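Local structure of esterase (Alcaligenes sp., 1QLW) at residues 143-148 and 296-301; 33-38 and 116-121. The protein probably hydrolyses carboxylic esters, as expected of a bacterial esterase with the alpha/beta-hydrolase fold. All blocks are in the same frame, centred on the assembly; numbering follows the deposited sequence.

Contact 1 (143-148 and 296-301)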
# COMPACT_ATOMS: atom_id res chain seq x y z
N ALA A 143 -7.96 23.11 5.32
CA ALA A 143 -9.00 23.89 4.64
C ALA A 143 -9.66 23.08 3.54
O ALA A 143 -10.89 23.16 3.37
CB ALA A 143 -8.43 25.21 4.15
N ILE A 144 -8.91 22.31 2.75
CA ILE A 144 -9.52 21.46 1.72
C ILE A 144 -10.52 20.49 2.33
O ILE A 144 -11.60 20.24 1.78
CB ILE A 144 -8.44 20.68 0.95
CG1 ILE A 144 -7.58 21.67 0.16
CG2 ILE A 144 -9.06 19.63 0.03
CD1 ILE A 144 -6.27 21.13 -0.38
N PHE A 145 -10.18 19.97 3.51
CA PHE A 145 -11.01 18.99 4.18
C PHE A 145 -12.11 19.61 5.03
O PHE A 145 -12.96 18.89 5.55
CB PHE A 145 -10.16 18.05 5.02
CG PHE A 145 -9.17 17.20 4.26
CD1 PHE A 145 -9.27 16.97 2.89
CD2 PHE A 145 -8.13 16.60 4.93
CE1 PHE A 145 -8.37 16.18 2.21
CE2 PHE A 145 -7.21 15.80 4.27
CZ PHE A 145 -7.33 15.59 2.92
N ARG A 146 -12.09 20.94 5.18
CA ARG A 146 -13.09 21.70 5.90
C ARG A 146 -13.11 21.33 7.38
O ARG A 146 -14.18 21.29 8.01
CB ARG A 146 -14.49 21.57 5.27
CG ARG A 146 -14.52 21.88 3.79
CD ARG A 146 -15.95 22.09 3.27
NE ARG A 146 -16.85 21.03 3.69
CZ ARG A 146 -16.89 19.81 3.18
NH1 ARG A 146 -16.14 19.51 2.11
NH2 ARG A 146 -17.66 18.88 3.73
N PHE A 147 -11.92 21.21 7.97
CA PHE A 147 -11.87 21.00 9.41
C PHE A 147 -12.14 22.28 10.20
O PHE A 147 -12.52 22.21 11.35
CB PHE A 147 -10.50 20.45 9.80
CG PHE A 147 -10.19 19.06 9.28
CD1 PHE A 147 -11.16 18.20 8.81
CD2 PHE A 147 -8.87 18.65 9.28
CE1 PHE A 147 -10.82 16.94 8.36
CE2 PHE A 147 -8.52 17.39 8.84
CZ PHE A 147 -9.50 16.52 8.38
N GLY A 148 -11.87 23.41 9.56
CA GLY A 148 -12.08 24.72 10.18
C GLY A 148 -11.75 25.73 9.10
O GLY A 148 -11.41 25.39 7.98
N ASN A 296 -20.05 16.99 9.38
CA ASN A 296 -19.15 16.11 8.65
C ASN A 296 -18.16 16.89 7.80
O ASN A 296 -18.50 17.86 7.14
CB ASN A 296 -19.89 15.08 7.80
CG ASN A 296 -20.43 13.95 8.65
OD1 ASN A 296 -21.61 13.93 9.00
ND2 ASN A 296 -19.53 13.02 8.99
N SER A 297 -16.93 16.37 7.83
CA SER A 297 -15.85 16.93 7.05
C SER A 297 -15.80 16.26 5.68
O SER A 297 -16.57 15.33 5.37
CB SER A 297 -14.52 16.71 7.76
OG SER A 297 -14.08 15.36 7.68
N HIS A 298 -14.81 16.66 4.88
CA HIS A 298 -14.59 15.96 3.62
C HIS A 298 -14.16 14.51 3.84
O HIS A 298 -14.39 13.65 2.99
CB HIS A 298 -13.50 16.70 2.86
CG HIS A 298 -13.16 16.13 1.53
ND1 HIS A 298 -14.09 16.01 0.51
CD2 HIS A 298 -12.00 15.66 1.02
CE1 HIS A 298 -13.49 15.46 -0.54
NE2 HIS A 298 -12.20 15.28 -0.27
N MET A 299 -13.51 14.24 4.96
CA MET A 299 -13.03 12.92 5.32
C MET A 299 -14.10 12.18 6.12
O MET A 299 -13.82 11.56 7.16
CB MET A 299 -11.72 13.02 6.09
CG MET A 299 -10.59 13.67 5.32
SD MET A 299 -10.11 12.85 3.81
CE MET A 299 -9.59 11.25 4.42
N MET A 300 -15.33 12.16 5.60
CA MET A 300 -16.46 11.68 6.40
C MET A 300 -16.38 10.19 6.73
O MET A 300 -16.97 9.74 7.71
CB MET A 300 -17.78 12.04 5.74
CG MET A 300 -18.00 11.30 4.43
SD MET A 300 -19.59 11.76 3.67
CE MET A 300 -19.21 13.46 3.19
N MET A 301 -15.65 9.41 5.92
CA MET A 301 -15.41 8.00 6.21
C MET A 301 -14.52 7.80 7.43
O MET A 301 -14.44 6.70 7.98
CB MET A 301 -14.85 7.25 5.01
CG MET A 301 -13.43 7.58 4.60
SD MET A 301 -13.12 9.27 4.02
CE MET A 301 -14.05 9.21 2.47
O HOH W 1 -17.06 20.38 7.85
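H298 N donates to F145 O at 3.0 Å, nearly straight at 175°, tying loop 296-301 to the chain just leaving helix 138-144 in this alpha/beta hydrolase. The chain leaves that helix at R146 through a Schellman motif, and the donor comes in tilted 28° from the F145 carbonyl plane. Next to this bond the rings of F145 and H298 meet rim to rim, F145 CD1 lying 3.6 Å from H298 CD2. M299 lays CG and then SD over one face of the F145 ring, a CH-pi and a Met-aromatic contact in one, with SD 4.0 Å from the ring centroid. Its chain is bent at both chi2 (-60°) and chi3, which keeps the sulfur above the ring instead of running past it. With an alanine here in place of F145, M299 SD is likely to lose its aromatic face and a gap to open beside the H298 ring. S297 meets the edge of the F147 ring, OG 3.7 Å from F147 CE1; the same OG accepts from M299 N in an ST turn and is hydrogen-bonded to D303 OD1. R146 sets one face of its guanidinium against H298 N. Farther out, E230 OE1 takes a salt bridge from R146 NH1 and a hydrogen bond from H298 ND1. A histidine on the loop after the last strand, paired with an acid, is consistent with the His-acid part of a catalytic triad. A water lies 3.0 Å from both R146 O and N296 O, bridging the two backbones.

Contact 2 (33-38 and 116-121)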
# COMPACT_ATOMS: atom_id res chain seq x y z
N LEU A 33 16.54 3.49 -15.93
CA LEU A 33 15.97 2.86 -14.74
C LEU A 33 16.86 2.96 -13.52
O LEU A 33 16.41 2.71 -12.40
CB LEU A 33 15.68 1.38 -14.99
CG LEU A 33 14.60 1.09 -16.03
CD1 LEU A 33 14.50 -0.42 -16.21
CD2 LEU A 33 13.27 1.70 -15.65
N SER A 34 18.14 3.26 -13.70
CA SER A 34 19.10 3.19 -12.61
C SER A 34 20.25 4.15 -12.88
O SER A 34 20.61 4.38 -14.02
CB SER A 34 19.59 1.76 -12.48
OG SER A 34 20.50 1.60 -11.43
N LEU A 35 20.85 4.60 -11.81
CA LEU A 35 22.06 5.39 -11.81
C LEU A 35 23.27 4.57 -11.35
O LEU A 35 24.37 5.13 -11.26
CB LEU A 35 21.90 6.58 -10.84
CG LEU A 35 20.55 7.29 -10.76
CD1 LEU A 35 20.54 8.17 -9.51
CD2 LEU A 35 20.28 8.07 -12.05
N SER A 36 23.06 3.31 -10.99
CA SER A 36 24.19 2.50 -10.52
C SER A 36 24.19 1.13 -11.18
O SER A 36 23.19 0.60 -11.66
CB SER A 36 24.25 2.34 -9.01
OG SER A 36 23.81 1.09 -8.53
N PRO A 37 25.35 0.46 -11.10
CA PRO A 37 25.52 -0.85 -11.68
C PRO A 37 24.78 -1.97 -10.97
O PRO A 37 24.67 -3.06 -11.55
CB PRO A 37 27.03 -1.09 -11.64
CG PRO A 37 27.51 -0.22 -10.53
CD PRO A 37 26.62 0.99 -10.53
N LYS A 38 24.21 -1.74 -9.79
CA LYS A 38 23.46 -2.77 -9.10
C LYS A 38 22.20 -3.15 -9.85
O LYS A 38 21.59 -4.19 -9.56
CB LYS A 38 23.11 -2.36 -7.68
CG LYS A 38 24.18 -2.46 -6.61
CD LYS A 38 23.55 -2.31 -5.22
CE LYS A 38 22.65 -3.49 -4.90
NZ LYS A 38 22.14 -3.44 -3.50
N ALA A 116 11.86 9.46 -15.97
CA ALA A 116 12.12 10.85 -16.30
C ALA A 116 12.94 11.55 -15.24
O ALA A 116 13.73 12.45 -15.54
CB ALA A 116 10.82 11.59 -16.58
N ILE A 117 12.74 11.17 -13.97
CA ILE A 117 13.54 11.77 -12.90
C ILE A 117 15.01 11.40 -13.11
O ILE A 117 15.88 12.27 -13.09
CB ILE A 117 13.02 11.34 -11.52
CG1 ILE A 117 11.58 11.81 -11.33
CG2 ILE A 117 13.92 11.91 -10.44
CD1 ILE A 117 10.85 11.10 -10.22
N ASN A 118 15.27 10.11 -13.35
CA ASN A 118 16.65 9.69 -13.55
C ASN A 118 17.24 10.32 -14.81
O ASN A 118 18.43 10.63 -14.83
CB ASN A 118 16.74 8.17 -13.62
CG ASN A 118 16.71 7.49 -12.26
OD1 ASN A 118 16.73 6.24 -12.22
ND2 ASN A 118 16.70 8.25 -11.20
N ALA A 119 16.45 10.50 -15.88
CA ALA A 119 16.98 11.12 -17.08
C ALA A 119 17.51 12.50 -16.81
O ALA A 119 18.54 12.94 -17.36
CB ALA A 119 15.95 11.15 -18.19
N VAL A 120 16.80 13.28 -15.99
CA VAL A 120 17.26 14.61 -15.62
C VAL A 120 18.50 14.53 -14.75
O VAL A 120 19.48 15.25 -14.95
CB VAL A 120 16.12 15.40 -14.96
CG1 VAL A 120 16.59 16.78 -14.53
CG2 VAL A 120 14.94 15.51 -15.90
N LYS A 121 18.52 13.62 -13.77
CA LYS A 121 19.69 13.46 -12.91
C LYS A 121 20.93 13.12 -13.71
O LYS A 121 22.03 13.54 -13.36
CB LYS A 121 19.40 12.43 -11.82
CG LYS A 121 20.41 12.52 -10.70
CD LYS A 121 19.87 11.75 -9.50
CE LYS A 121 20.91 11.61 -8.44
NZ LYS A 121 21.31 12.89 -7.83
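Helix 115-121 rests here against the connection of the beta hairpin formed by antiparallel strands 26-30 and 43-57. L35 carries most of the contact: its side chain points at the helix and divides its two methyls between N118 and K121, one turn apart on the same side. CD2 goes to the amide carbon, N118 CG, at 3.6 Å, and to N118 CB at 3.9 Å. CD1 meets the aliphatic part of the lysine, with K121 CE 3.6 Å away. The L35 and K121 side chains cross at about a right angle, so the methyl bears on the flank of the lysine chain. K121 runs out extended, CG anti to the backbone N (chi1 -164°), and bends only at chi4 (65°), which carries the ammonium past the leucine to L130 O of the second subunit. The amide end of N118 reaches on to the L33 and S34 backbone; the closest pair of CA atoms is L33 and N118, 7.0 Å apart. The contact is thus mainly van der Waals, a branched apolar group against the carbon part of two polar ones. Beyond L35 the loop turns back, K38 N donating to S36 OG at 3.1 Å in an ST turn, while K121 N to I117 O at 3.0 Å continues the helix. The second subunit closes over this corner, its D132 touching L35 and its L133 packing on I117. Within the chain, L33 bonds through its backbone to A41 just ahead of strand 43-57, and the helix follows strand 99-103, which pairs with 43-57.

Along the chain the two contacts come in series, contact 2 closing before contact 1 opens, and helices 115-121 and 138-144 are consecutive. They do not touch: their centres are 39 Å apart and their nearest atoms about 22 Å. Contact 1 lies at the probable active site, the H298 side chain about 5 Å from a bound sulfate, which may mark the pocket. Contact 2 sits far out, 32 Å from the chain centre against 15 Å for contact 1, at the dimer interface. The dimer brings the two regions together: Y39 of the second subunit, next to its 33-38 loop, packs on I144, and K38 O bonds to R261 of the second subunit.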